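Local coordinates for protein putative dehydrogenase (Amycolatopsis orientalis, PDB 5A9T) that is an NADPH-dependent imine reductase, probably reducing cyclic imines to chiral amines by hydride transfer from the cofactor, at residues A[13-25]-A[121-135]. Numbering follows the deposited sequence.
Sequences LGPMGSALAAALL and IMVPPAMVGHPGSVF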
loop_
_atom_site.group_PDB
_atom_site.type_symbol
_atom_site.label_atom_id
_atom_site.label_comp_id
_atom_site.label_asym_id
_atom_site.label_seq_id
_atom_site.Cartn_x
_atom_site.Cartn_y
_atom_site.Cartn_z
ATOM N N LEU A 13 1.076 22.057 25.276
ATOM C CA LEU A 13 2.204 22.567 24.517
ATOM C C LEU A 13 3.345 21.535 24.360
ATOM O O LEU A 13 4.538 21.984 24.270
ATOM C CB LEU A 13 2.755 23.889 25.083
ATOM C CG LEU A 13 1.714 24.999 25.204
ATOM C CD1 LEU A 13 2.348 26.222 25.882
ATOM C CD2 LEU A 13 1.198 25.367 23.817
ATOM N N GLY A 14 3.007 20.273 24.283
ATOM C CA GLY A 14 3.944 19.289 23.717
ATOM C C GLY A 14 4.325 19.675 22.308
ATOM O O GLY A 14 3.948 20.729 21.740
ATOM N N PRO A 15 5.072 18.831 21.610
ATOM C CA PRO A 15 5.531 19.212 20.247
ATOM C C PRO A 15 4.346 19.474 19.267
ATOM O O PRO A 15 4.404 20.412 18.490
ATOM C CB PRO A 15 6.243 17.882 19.836
ATOM C CG PRO A 15 6.777 17.351 21.097
ATOM C CD PRO A 15 5.696 17.612 22.155
ATOM N N MET A 16 3.307 18.646 19.378
ATOM C CA MET A 16 2.129 18.836 18.547
ATOM C C MET A 16 1.403 20.109 18.934
ATOM O O MET A 16 1.083 20.955 18.097
ATOM C CB MET A 16 1.205 17.644 18.538
ATOM C CG MET A 16 0.111 17.868 17.479
ATOM S SD MET A 16 0.634 18.064 15.768
ATOM C CE MET A 16 0.895 16.415 15.344
ATOM N N GLY A 17 1.061 20.313 20.221
ATOM C CA GLY A 17 0.387 21.537 20.605
ATOM C C GLY A 17 1.093 22.814 20.310
ATOM O O GLY A 17 0.494 23.786 19.922
ATOM N N SER A 18 2.411 22.754 20.492
ATOM C CA SER A 18 3.182 23.872 20.115
ATOM C C SER A 18 3.121 24.204 18.629
ATOM O O SER A 18 3.024 25.365 18.192
ATOM C CB SER A 18 4.644 23.627 20.490
ATOM O OG SER A 18 4.790 23.532 21.890
ATOM N N ALA A 19 3.149 23.146 17.754
ATOM C CA ALA A 19 2.981 23.354 16.319
ATOM C C ALA A 19 1.597 23.961 15.925
ATOM O O ALA A 19 1.489 24.792 15.095
ATOM C CB ALA A 19 3.231 22.068 15.554
ATOM N N LEU A 20 0.578 23.513 16.648
ATOM C CA LEU A 20 -0.734 24.087 16.451
ATOM C C LEU A 20 -0.768 25.569 16.795
ATOM O O LEU A 20 -1.259 26.389 16.050
ATOM C CB LEU A 20 -1.781 23.350 17.284
ATOM C CG LEU A 20 -1.972 21.863 17.040
ATOM C CD1 LEU A 20 -2.802 21.070 18.068
ATOM C CD2 LEU A 20 -2.498 21.570 15.663
ATOM N N ALA A 21 -0.228 25.908 17.943
ATOM C CA ALA A 21 -0.234 27.267 18.324
ATOM C C ALA A 21 0.595 28.169 17.389
ATOM O O ALA A 21 0.138 29.223 17.007
ATOM C CB ALA A 21 0.300 27.376 19.739
ATOM N N ALA A 22 1.755 27.680 16.950
ATOM C CA ALA A 22 2.559 28.392 16.007
ATOM C C ALA A 22 1.888 28.636 14.687
ATOM O O ALA A 22 1.908 29.735 14.166
ATOM C CB ALA A 22 3.887 27.713 15.801
ATOM N N ALA A 23 1.148 27.603 14.188
ATOM C CA ALA A 23 0.413 27.759 12.977
ATOM C C ALA A 23 -0.669 28.796 13.128
ATOM O O ALA A 23 -0.969 29.571 12.223
ATOM C CB ALA A 23 -0.098 26.405 12.534
ATOM N N LEU A 24 -1.406 28.807 14.246
ATOM C CA LEU A 24 -2.447 29.783 14.435
ATOM C C LEU A 24 -1.933 31.229 14.573
ATOM O O LEU A 24 -2.501 32.140 14.030
ATOM C CB LEU A 24 -3.301 29.382 15.658
ATOM C CG LEU A 24 -4.064 28.072 15.532
ATOM C CD1 LEU A 24 -4.539 27.641 16.875
ATOM C CD2 LEU A 24 -5.262 28.309 14.612
ATOM N N LEU A 25 -0.789 31.328 15.160
ATOM C CA LEU A 25 -0.093 32.624 15.238
ATOM C C LEU A 25 0.286 33.136 13.852
ATOM O O LEU A 25 0.019 34.330 13.573
ATOM C CB LEU A 25 1.153 32.555 16.156
ATOM C CG LEU A 25 0.943 32.424 17.622
ATOM C CD1 LEU A 25 2.196 31.999 18.393
ATOM C CD2 LEU A 25 0.447 33.758 18.143
ATOM N N ILE A 121 -4.966 14.268 13.774
ATOM C CA ILE A 121 -3.952 14.951 12.973
ATOM C C ILE A 121 -3.160 13.920 12.174
ATOM O O ILE A 121 -2.604 13.010 12.751
ATOM C CB ILE A 121 -3.034 15.709 13.898
ATOM C CG1 ILE A 121 -3.849 16.721 14.737
ATOM C CG2 ILE A 121 -1.986 16.399 13.063
ATOM C CD1 ILE A 121 -3.042 17.348 15.869
ATOM N N MET A 122 -3.173 14.056 10.856
ATOM C CA MET A 122 -2.616 13.000 9.975
ATOM C C MET A 122 -1.234 13.269 9.517
ATOM O O MET A 122 -0.803 12.554 8.626
ATOM C CB MET A 122 -3.564 12.766 8.844
ATOM C CG MET A 122 -4.961 12.371 9.267
ATOM S SD MET A 122 -5.082 10.969 10.384
ATOM C CE MET A 122 -4.425 9.630 9.352
ATOM N N VAL A 123 -0.541 14.181 10.115
ATOM C CA VAL A 123 0.823 14.564 9.702
ATOM C C VAL A 123 1.623 14.840 10.920
ATOM O O VAL A 123 1.124 15.036 12.042
ATOM C CB VAL A 123 0.837 15.784 8.710
ATOM C CG1 VAL A 123 0.099 15.413 7.487
ATOM C CG2 VAL A 123 0.248 17.014 9.453
ATOM N N PRO A 124 2.936 14.863 10.825
ATOM C CA PRO A 124 3.722 15.243 11.982
ATOM C C PRO A 124 3.676 16.737 12.276
ATOM O O PRO A 124 3.287 17.562 11.403
ATOM C CB PRO A 124 5.204 14.774 11.624
ATOM C CG PRO A 124 5.037 14.211 10.255
ATOM C CD PRO A 124 3.717 14.365 9.676
ATOM N N PRO A 125 4.118 17.060 13.512
ATOM C CA PRO A 125 4.086 18.476 13.908
ATOM C C PRO A 125 4.674 19.475 12.921
ATOM O O PRO A 125 4.097 20.528 12.684
ATOM C CB PRO A 125 4.794 18.479 15.269
ATOM C CG PRO A 125 4.630 17.126 15.824
ATOM C CD PRO A 125 4.546 16.210 14.627
ATOM N N ALA A 126 5.786 19.106 12.243
ATOM C CA ALA A 126 6.433 20.052 11.314
ATOM C C ALA A 126 5.664 20.324 10.138
ATOM O O ALA A 126 5.911 21.310 9.438
ATOM C CB ALA A 126 7.813 19.537 10.866
ATOM N N MET A 127 4.671 19.473 9.792
ATOM C CA MET A 127 3.866 19.693 8.661
ATOM C C MET A 127 2.509 20.476 8.901
ATOM O O MET A 127 1.820 20.910 7.986
ATOM C CB MET A 127 3.545 18.395 7.962
ATOM C CG MET A 127 4.788 17.864 7.262
ATOM S SD MET A 127 4.306 16.457 6.287
ATOM C CE MET A 127 2.887 17.043 5.353
ATOM N N VAL A 128 2.225 20.655 10.209
ATOM C CA VAL A 128 1.019 21.384 10.565
ATOM C C VAL A 128 1.072 22.783 9.973
ATOM O O VAL A 128 2.143 23.454 10.019
ATOM C CB VAL A 128 0.818 21.416 12.114
ATOM C CG1 VAL A 128 -0.321 22.421 12.444
ATOM C CG2 VAL A 128 0.618 19.918 12.629
ATOM N N GLY A 129 0.006 23.230 9.330
ATOM C CA GLY A 129 -0.097 24.527 8.669
ATOM C C GLY A 129 0.452 24.621 7.271
ATOM O O GLY A 129 0.388 25.706 6.688
ATOM N N HIS A 130 1.046 23.538 6.780
ATOM C CA HIS A 130 1.671 23.442 5.442
ATOM C C HIS A 130 0.872 22.661 4.480
ATOM O O HIS A 130 -0.045 21.889 4.858
ATOM C CB HIS A 130 3.097 22.935 5.567
ATOM C CG HIS A 130 3.983 23.838 6.390
ATOM N ND1 HIS A 130 4.446 25.068 5.933
ATOM C CD2 HIS A 130 4.497 23.691 7.634
ATOM C CE1 HIS A 130 5.144 25.658 6.893
ATOM N NE2 HIS A 130 5.205 24.838 7.928
ATOM N N PRO A 131 1.087 22.888 3.160
ATOM C CA PRO A 131 0.337 22.120 2.149
ATOM C C PRO A 131 0.614 20.630 2.358
ATOM O O PRO A 131 1.737 20.220 2.721
ATOM C CB PRO A 131 0.994 22.606 0.807
ATOM C CG PRO A 131 1.409 23.996 1.148
ATOM C CD PRO A 131 2.002 23.881 2.538
ATOM N N GLY A 132 -0.425 19.836 2.343
ATOM C CA GLY A 132 -0.228 18.398 2.646
ATOM C C GLY A 132 -0.896 18.012 3.972
ATOM O O GLY A 132 -1.285 16.820 4.213
ATOM N N SER A 133 -1.005 18.965 4.872
ATOM C CA SER A 133 -1.530 18.624 6.149
ATOM C C SER A 133 -3.020 18.431 6.057
ATOM O O SER A 133 -3.714 19.143 5.311
ATOM C CB SER A 133 -1.242 19.747 7.095
ATOM O OG SER A 133 -1.884 19.559 8.391
ATOM N N VAL A 134 -3.478 17.323 6.658
ATOM C CA VAL A 134 -4.899 16.885 6.657
ATOM C C VAL A 134 -5.240 16.592 8.083
ATOM O O VAL A 134 -4.504 15.901 8.778
ATOM C CB VAL A 134 -5.148 15.621 5.795
ATOM C CG1 VAL A 134 -6.547 15.092 5.924
ATOM C CG2 VAL A 134 -4.842 16.008 4.364
ATOM N N PHE A 135 -6.387 17.094 8.523
ATOM C CA PHE A 135 -6.942 16.775 9.850
ATOM C C PHE A 135 -8.330 16.224 9.648
ATOM O O PHE A 135 -9.126 16.789 8.866
ATOM C CB PHE A 135 -7.089 18.050 10.703
ATOM C CG PHE A 135 -5.841 18.643 11.325
ATOM C CD1 PHE A 135 -4.626 18.713 10.665
ATOM C CD2 PHE A 135 -5.913 19.217 12.541
ATOM C CE1 PHE A 135 -3.487 19.253 11.232
ATOM C CE2 PHE A 135 -4.753 19.717 13.086
ATOM C CZ PHE A 135 -3.564 19.779 12.441
#
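Met-16 drives its thioether against segment 121-135, between Ile-121, Pro-125 and Val-128. With chi1 at -172° the chain leaves the helix opposite its own backbone N, and bends at chi2 and chi3 then bring the sulphur and methyl against the loop. Met-16 and Ile-121 reach toward each other tip to tip, Met-16 CG lying 3.6 Å from Ile-121 CD1. Met-16 SD rests on Val-128 CG2 at 3.6 Å. Met-16 CE reaches Pro-125 CD at 3.7 Å. Were Met-16 replaced by an alanine, a gap would probably open among these three residues, leaving the Ile-121 tip without its mate. Pro-125, in a short 3-10 turn, lays its CB and CG along the first helical turn; small Ala-19 lets it come close, Ala-19 CB lying 3.4 Å from Pro-125 O. Farther along the helix, Val-128 CG1 meets Ala-23 CB (4.0 Å) and Leu-20 CD2, which also meets the Phe-135 ring edge in its plane. Met-16, just after the Rossmann glycine-rich turn, belongs with Gly-14 and Gly-17 to the NADP(+) site. The loop links antiparallel strands 115-121 and 134-139, while other helix residues pack on strands 7-11 and 30-34 and helix 42-46.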